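Local coordinates for protein inositol-3-phosphate synthase (Caenorhabditis elegans, PDB 1VKO) that binds nicotinamide-adenine-dinucleotide through a Rossmann-type domain and belongs to the inositol-3-phosphate synthase family, assembling here from four copies of one chain, at residues S343-E348 / C422-G427; S289-A294 / E314-F319; T125-Y130 / Q137-F142. All blocks are in the same frame, centred on the assembly; numbering follows the deposited sequence.

Contact 3 is a local beta hairpin, contact 1 joins the ends of two neighbouring strands in a mixed sheet, and contact 2 brings together the exits of two helices in the Rossmann part. No two of them hold the same elements, and none touches another: contacts 1 and 2 lie on opposite sides of the chain's centre, with their own centres 47 Å apart. Contact 1 is mostly buried; contacts 2 and 3 each combine buried residues with partly exposed ones. Chemistry follows place. The two strand pairs rest on backbone hydrogen bonds, add polar side-chain links and also meet the second subunit, whereas the helix ends of contact 2 pack without any hydrogen bond between them.

Contact 1 of 3, residues S343-E348 / C422-G427; sequences SGMKPE and CSIFMG
Met345 lies alongside Ile424, the two side chains running the same way, with its CG pressed 3.4 Å from CG2 of Ile424, a tighter fit than carbon atoms usually make. The flexible thioether chain bends at chi2 and chi3, which brings both CG and SD against that methyl. Just beyond, the strands pair antiparallel: Lys346 N reaches Ser423 O at 3.1 Å, and Ser423 N returns to Lys346 O at 2.8 Å.

Side chains then divide between the two faces of the sheet. On one, Cys422 brings its small SG to 3.8 Å from Pro347 CA; both residues are buried here, compact and apolar enough to fit beneath helix 329-342, where Pro347 touches Val341 and Cys422 touches Leu340. On the other, a polar chain forms. Ser423 OG donates to Glu348 OE2 at 2.6 Å, arriving from above the carboxylate plane, while Lys346 NZ bridges to Glu348 OE1 at 2.8 Å, again out of that plane. The bend of Glu348 at chi2 (-80°) folds the carboxylate back over Ser423, and its two oxygens are thus gripped separately, which would fix its rotation and probably favour the charged form. Lys346 also packs on Phe117 of the second subunit.

Gly344, whose positive phi suits glycine, ends helix 329-342 in a Schellman motif. The chain thereby turns from helix straight into strand 346-356, a helix-to-sheet connection in which the helix covers one face of the mixed sheet it leads into.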
# COMPACT_ATOMS: atom_id res chain seq x y z
N SER A 343 -2.32 -15.82 17.57
CA SER A 343 -3.14 -14.76 18.15
C SER A 343 -4.66 -15.02 18.14
O SER A 343 -5.43 -14.15 18.54
CB SER A 343 -2.87 -13.41 17.43
OG SER A 343 -1.51 -13.19 17.09
N GLY A 344 -5.10 -16.19 17.67
CA GLY A 344 -6.54 -16.50 17.63
C GLY A 344 -7.39 -15.94 16.49
O GLY A 344 -8.62 -15.66 16.66
N MET A 345 -6.74 -15.82 15.32
CA MET A 345 -7.23 -15.15 14.10
C MET A 345 -7.31 -16.12 12.92
O MET A 345 -6.34 -16.82 12.63
CB MET A 345 -6.23 -14.04 13.70
CG MET A 345 -6.74 -12.62 13.77
SD MET A 345 -6.24 -11.63 15.20
CE MET A 345 -4.54 -11.29 14.73
N LYS A 346 -8.43 -16.11 12.19
CA LYS A 346 -8.64 -16.99 11.01
C LYS A 346 -8.31 -16.31 9.69
O LYS A 346 -9.12 -15.53 9.20
CB LYS A 346 -10.10 -17.47 10.96
CG LYS A 346 -10.36 -18.72 10.13
CD LYS A 346 -11.87 -19.00 10.10
CE LYS A 346 -12.23 -20.09 9.07
NZ LYS A 346 -11.46 -19.90 7.78
N PRO A 347 -7.14 -16.59 9.10
CA PRO A 347 -6.88 -16.21 7.71
C PRO A 347 -7.98 -16.75 6.80
O PRO A 347 -8.31 -17.94 6.87
CB PRO A 347 -5.57 -16.93 7.38
CG PRO A 347 -4.88 -17.08 8.73
CD PRO A 347 -6.00 -17.29 9.71
N GLU A 348 -8.58 -15.87 5.99
CA GLU A 348 -9.71 -16.24 5.15
C GLU A 348 -9.34 -16.22 3.65
O GLU A 348 -9.94 -16.93 2.82
CB GLU A 348 -10.86 -15.25 5.38
CG GLU A 348 -11.41 -15.23 6.78
CD GLU A 348 -12.37 -16.38 7.05
OE1 GLU A 348 -12.16 -17.51 6.56
OE2 GLU A 348 -13.34 -16.14 7.77
N CYS A 422 -8.40 -11.58 7.35
CA CYS A 422 -8.65 -12.49 8.45
C CYS A 422 -9.99 -12.18 9.00
O CYS A 422 -10.44 -11.05 8.93
CB CYS A 422 -7.61 -12.30 9.57
SG CYS A 422 -5.98 -12.80 9.04
N SER A 423 -10.63 -13.20 9.56
CA SER A 423 -11.78 -13.01 10.43
C SER A 423 -11.30 -13.03 11.90
O SER A 423 -10.49 -13.86 12.32
CB SER A 423 -12.87 -14.05 10.14
OG SER A 423 -12.30 -15.34 9.98
N ILE A 424 -11.79 -12.05 12.65
CA ILE A 424 -11.40 -11.82 14.05
C ILE A 424 -12.66 -11.93 14.93
O ILE A 424 -13.66 -12.49 14.49
CB ILE A 424 -10.64 -10.43 14.17
CG1 ILE A 424 -11.52 -9.26 13.69
CG2 ILE A 424 -9.28 -10.44 13.33
CD1 ILE A 424 -11.03 -7.86 14.12
N PHE A 425 -12.61 -11.40 16.15
CA PHE A 425 -13.74 -11.32 17.07
C PHE A 425 -15.11 -10.90 16.46
O PHE A 425 -15.23 -9.86 15.78
CB PHE A 425 -13.35 -10.34 18.19
CG PHE A 425 -14.27 -10.40 19.42
CD1 PHE A 425 -14.42 -11.58 20.14
CD2 PHE A 425 -14.92 -9.26 19.88
CE1 PHE A 425 -15.24 -11.63 21.29
CE2 PHE A 425 -15.73 -9.29 21.03
CZ PHE A 425 -15.88 -10.49 21.73
N MET A 426 -16.14 -11.71 16.72
CA MET A 426 -17.53 -11.37 16.39
C MET A 426 -17.75 -11.05 14.90
O MET A 426 -18.49 -10.10 14.56
CB MET A 426 -18.04 -10.18 17.23
CG MET A 426 -18.23 -10.43 18.73
SD MET A 426 -19.59 -11.48 19.16
CE MET A 426 -20.98 -10.46 18.79
N GLY A 427 -17.07 -11.82 14.03
CA GLY A 427 -17.29 -11.76 12.58
C GLY A 427 -16.80 -10.46 11.96
O GLY A 427 -17.02 -10.17 10.77

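Contact 2 of 3, residues S289-A294 / E314-F319; sequences SILEGA and ERHKVF
Val318 and Ile290 form the buried, close-packed part of this contact, CG1 of Val318 meeting CG1 of Ile290 at 3.7 Å as the two side chains cross at a slant. A short beta-branched residue suits this place, because both valine methyls close on the carbonyl of Ala294: CG2 lies 3.4 Å from Ala294 O and equally 3.4 Å from Gly293 O, while CG1 adds the isoleucine. The valine chi1 of 118° is close to eclipsed, which may mean some strain. Ile290 also extends the close packing to His316. With chi1 at -66° its CG2 branch is turned to that residue and stands 3.5 Å from CB of His316, the two side chains nearly perpendicular. The isoleucine faces the second helix as well, touching Leu309, Leu312 and Ala313.

Toward solvent the packing grows looser. Leu291 starts out from the backbone away from the other helix, but its end returns, and CD2 comes within 3.7 Å of His316 NE2, slanting against the NE2-CE1 side of the imidazole. Both residues are partly exposed, and Gly293 beside them is exposed. A histidine fits such a border: its CB and CG meet Ile290, while ND1 keeps a weak hydrogen bond to Leu312 O. No hydrogen bond joins the two segments.

Both helices finish in Schellman motifs. In the first, Gly293 supplies the positive phi, with Ala294 N bonded to Ser289 O at 2.9 Å and Gly293 N to Ile290 O at 2.8 Å; Lys317 takes the equivalent position in the second. The turns after helices 281-291 and 307-316 lead into the adjacent parallel strands 295-298 and 320-321, as expected of successive beta-alpha-beta crossovers in a Rossmann-type fold.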
# COMPACT_ATOMS: atom_id res chain seq x y z
N SER A 289 26.84 -36.13 -7.16
CA SER A 289 27.23 -35.54 -5.88
C SER A 289 27.31 -36.65 -4.87
O SER A 289 28.35 -36.83 -4.22
CB SER A 289 26.22 -34.48 -5.42
OG SER A 289 26.02 -33.51 -6.42
N ILE A 290 26.22 -37.40 -4.77
CA ILE A 290 26.11 -38.46 -3.80
C ILE A 290 27.17 -39.51 -4.06
O ILE A 290 27.92 -39.84 -3.15
CB ILE A 290 24.71 -39.11 -3.82
CG1 ILE A 290 23.67 -38.10 -3.35
CG2 ILE A 290 24.70 -40.34 -2.94
CD1 ILE A 290 22.26 -38.42 -3.85
N LEU A 291 27.26 -39.98 -5.30
CA LEU A 291 28.26 -41.00 -5.65
C LEU A 291 29.69 -40.60 -5.33
O LEU A 291 30.51 -41.46 -5.05
CB LEU A 291 28.11 -41.48 -7.12
CG LEU A 291 26.75 -42.15 -7.34
CD1 LEU A 291 26.52 -42.27 -8.77
CD2 LEU A 291 26.70 -43.49 -6.71
N GLU A 292 29.96 -39.30 -5.31
CA GLU A 292 31.27 -38.75 -4.90
C GLU A 292 31.38 -38.29 -3.45
O GLU A 292 32.34 -37.62 -3.08
CB GLU A 292 31.63 -37.58 -5.81
CG GLU A 292 31.84 -37.98 -7.25
CD GLU A 292 32.98 -38.97 -7.41
OE1 GLU A 292 33.87 -38.97 -6.52
OE2 GLU A 292 32.99 -39.74 -8.40
N GLY A 293 30.39 -38.62 -2.62
CA GLY A 293 30.46 -38.23 -1.21
C GLY A 293 30.26 -36.74 -0.91
O GLY A 293 30.46 -36.32 0.24
N ALA A 294 29.89 -35.96 -1.93
CA ALA A 294 29.43 -34.57 -1.77
C ALA A 294 27.95 -34.50 -1.38
O ALA A 294 27.15 -35.33 -1.79
CB ALA A 294 29.65 -33.77 -3.05
N GLU A 314 20.75 -41.97 1.46
CA GLU A 314 20.76 -42.78 2.70
C GLU A 314 21.86 -43.84 2.59
O GLU A 314 22.64 -44.05 3.51
CB GLU A 314 19.39 -43.45 2.99
CG GLU A 314 18.31 -42.61 3.72
CD GLU A 314 16.86 -43.15 3.55
OE1 GLU A 314 16.62 -44.09 2.75
OE2 GLU A 314 15.94 -42.60 4.21
N ARG A 315 21.91 -44.49 1.43
CA ARG A 315 22.82 -45.59 1.19
C ARG A 315 24.26 -45.15 1.09
O ARG A 315 25.17 -45.93 1.34
CB ARG A 315 22.42 -46.31 -0.09
CG ARG A 315 22.26 -47.81 0.08
CD ARG A 315 21.48 -48.48 -1.03
NE ARG A 315 22.12 -48.27 -2.32
CZ ARG A 315 21.58 -48.63 -3.46
NH1 ARG A 315 20.39 -49.22 -3.45
NH2 ARG A 315 22.22 -48.40 -4.62
N HIS A 316 24.49 -43.89 0.75
CA HIS A 316 25.86 -43.41 0.54
C HIS A 316 26.38 -42.50 1.66
O HIS A 316 27.51 -42.01 1.59
CB HIS A 316 26.03 -42.78 -0.84
CG HIS A 316 26.36 -43.77 -1.91
ND1 HIS A 316 25.40 -44.54 -2.53
CD2 HIS A 316 27.54 -44.13 -2.46
CE1 HIS A 316 25.97 -45.34 -3.42
NE2 HIS A 316 27.27 -45.10 -3.40
N LYS A 317 25.55 -42.31 2.68
CA LYS A 317 25.91 -41.56 3.88
C LYS A 317 26.23 -40.08 3.63
O LYS A 317 27.21 -39.51 4.15
CB LYS A 317 27.02 -42.28 4.66
CG LYS A 317 26.51 -43.23 5.76
CD LYS A 317 25.63 -44.37 5.24
CE LYS A 317 25.75 -45.62 6.13
N VAL A 318 25.35 -39.46 2.85
CA VAL A 318 25.46 -38.07 2.43
C VAL A 318 24.14 -37.33 2.76
O VAL A 318 23.08 -37.97 2.89
CB VAL A 318 25.85 -38.08 0.94
CG1 VAL A 318 24.81 -37.43 0.06
CG2 VAL A 318 27.29 -37.55 0.74
N PHE A 319 24.20 -36.01 2.95
CA PHE A 319 22.98 -35.25 3.26
C PHE A 319 22.40 -34.61 2.03
O PHE A 319 23.15 -34.13 1.17
CB PHE A 319 23.22 -34.11 4.27
CG PHE A 319 23.55 -34.57 5.67
CD1 PHE A 319 22.59 -35.22 6.44
CD2 PHE A 319 24.79 -34.31 6.22
CE1 PHE A 319 22.90 -35.64 7.74
CE2 PHE A 319 25.11 -34.73 7.51
CZ PHE A 319 24.17 -35.38 8.27

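Contact 3 of 3, residues T125-Y130 / Q137-F142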
# COMPACT_ATOMS: atom_id res chain seq x y z
N THR A 125 21.52 -13.54 16.59
CA THR A 125 21.98 -13.82 17.95
C THR A 125 20.95 -14.70 18.65
O THR A 125 19.79 -14.82 18.22
CB THR A 125 22.23 -12.56 18.76
OG1 THR A 125 21.03 -11.79 18.79
CG2 THR A 125 23.33 -11.64 18.11
N VAL A 126 21.41 -15.32 19.73
CA VAL A 126 20.67 -16.37 20.41
C VAL A 126 20.56 -16.00 21.89
O VAL A 126 21.48 -15.42 22.46
CB VAL A 126 21.38 -17.74 20.21
CG1 VAL A 126 20.53 -18.88 20.66
CG2 VAL A 126 21.76 -17.92 18.73
N HIS A 127 19.44 -16.33 22.51
CA HIS A 127 19.19 -15.98 23.89
C HIS A 127 19.55 -17.18 24.78
O HIS A 127 18.86 -18.21 24.74
CB HIS A 127 17.72 -15.61 24.02
CG HIS A 127 17.37 -14.92 25.30
ND1 HIS A 127 16.10 -14.96 25.84
CD2 HIS A 127 18.12 -14.18 26.15
CE1 HIS A 127 16.08 -14.27 26.96
NE2 HIS A 127 17.29 -13.79 27.18
N LEU A 128 20.64 -17.05 25.56
CA LEU A 128 21.03 -18.04 26.58
C LEU A 128 20.41 -17.81 27.96
O LEU A 128 20.40 -18.72 28.80
CB LEU A 128 22.54 -18.07 26.77
CG LEU A 128 23.56 -18.26 25.65
CD1 LEU A 128 22.99 -19.04 24.45
CD2 LEU A 128 24.00 -16.89 25.22
N GLY A 129 19.91 -16.59 28.21
CA GLY A 129 19.32 -16.22 29.50
C GLY A 129 19.66 -14.82 30.00
O GLY A 129 20.08 -13.95 29.22
N TYR A 130 19.47 -14.62 31.31
CA TYR A 130 19.68 -13.37 32.03
C TYR A 130 20.81 -13.47 33.09
O TYR A 130 20.87 -14.44 33.86
CB TYR A 130 18.39 -12.99 32.73
CG TYR A 130 18.44 -11.65 33.43
CD1 TYR A 130 18.17 -10.48 32.75
CD2 TYR A 130 18.75 -11.56 34.79
CE1 TYR A 130 18.23 -9.26 33.36
CE2 TYR A 130 18.81 -10.33 35.42
CZ TYR A 130 18.54 -9.18 34.70
OH TYR A 130 18.59 -7.94 35.31
N GLN A 137 19.91 -9.31 29.75
CA GLN A 137 19.66 -10.44 28.85
C GLN A 137 20.94 -10.76 28.03
O GLN A 137 21.61 -9.86 27.50
CB GLN A 137 18.50 -10.12 27.91
CG GLN A 137 17.13 -9.89 28.59
CD GLN A 137 16.49 -11.16 29.08
OE1 GLN A 137 17.18 -12.07 29.55
NE2 GLN A 137 15.17 -11.25 28.99
N ILE A 138 21.29 -12.04 27.99
CA ILE A 138 22.50 -12.51 27.32
C ILE A 138 22.18 -13.04 25.94
O ILE A 138 21.52 -14.07 25.79
CB ILE A 138 23.23 -13.62 28.17
CG1 ILE A 138 23.71 -13.07 29.52
CG2 ILE A 138 24.40 -14.21 27.39
CD1 ILE A 138 24.80 -11.96 29.44
N PHE A 139 22.67 -12.32 24.93
CA PHE A 139 22.48 -12.72 23.55
C PHE A 139 23.84 -12.92 22.90
O PHE A 139 24.69 -12.04 22.92
CB PHE A 139 21.69 -11.63 22.83
CG PHE A 139 20.20 -11.69 23.07
CD1 PHE A 139 19.36 -12.44 22.24
CD2 PHE A 139 19.62 -10.98 24.12
CE1 PHE A 139 17.98 -12.50 22.45
CE2 PHE A 139 18.23 -11.03 24.35
CZ PHE A 139 17.43 -11.80 23.52
N VAL A 140 24.07 -14.11 22.35
CA VAL A 140 25.34 -14.34 21.69
C VAL A 140 25.13 -14.61 20.21
O VAL A 140 24.05 -15.10 19.81
CB VAL A 140 26.14 -15.51 22.30
CG1 VAL A 140 26.54 -15.19 23.75
CG2 VAL A 140 25.38 -16.84 22.14
N PRO A 141 26.13 -14.26 19.41
CA PRO A 141 26.11 -14.60 18.00
C PRO A 141 25.92 -16.11 17.85
O PRO A 141 26.54 -16.91 18.58
CB PRO A 141 27.50 -14.16 17.51
CG PRO A 141 27.90 -13.06 18.47
CD PRO A 141 27.35 -13.51 19.79
N PHE A 142 25.05 -16.50 16.94
CA PHE A 142 24.94 -17.87 16.54
C PHE A 142 26.32 -18.54 16.32
O PHE A 142 26.51 -19.71 16.70
CB PHE A 142 24.13 -17.92 15.25
CG PHE A 142 23.72 -19.30 14.87
CD1 PHE A 142 22.54 -19.84 15.37
CD2 PHE A 142 24.51 -20.07 14.01
CE1 PHE A 142 22.16 -21.13 15.03
CE2 PHE A 142 24.14 -21.35 13.65
CZ PHE A 142 22.97 -21.89 14.17
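Val126 and Val140 form a hydrogen-bonded antiparallel pair, with Val126 N to Val140 O at 2.7 Å and Val140 N to Val126 O at 2.9 Å. Farther along this backbone frame, Leu128 N donates to Ile138 O and Ile138 N to Gly129 O at 2.6 Å, so two residues of one strand face a single residue of the other, a beta bulge. Gly129 suits it, since at its backbone angles a CB would be jammed against the preceding carbonyl.

Aromatic stacking occupies one face. His127 and Phe139 are a non-hydrogen-bonded pair with side chains on the same face, and their rings form an offset stack, centroids 4.4 Å apart and planes only 9° from parallel, with Phe139 CZ over the imidazole near its rim.

The polar bond on the same face adds a second constraint. His127 NE2 points to Gln137 OE1 at 2.9 Å; the oxygen lies in the imidazole plane, yet the donor approaches from above the amide plane, the two planes being 84° apart. Folding of Gln137 at chi2 (-74°) brings its amide back to the histidine, and NE2 of Gln137 bonds to Gln522. A separate polar link crosses between subunits, from Thr125 OG1 to Ser387 O of the second subunit.

The face bearing Val126, Ile138 and Val140 is apolar, and the end of Leu128 reaches across to it: CD2 lies 3.4 Å from Val140 CG2, tighter than usual, and 3.5 Å from Ile138 CG2. Val126 CG2 meets the Phe142 ring, which packs on helix 498-513. Taken together, this is a two-stranded antiparallel beta hairpin with a bulge, both faces meeting other parts of its own chain and the second subunit touching it as well.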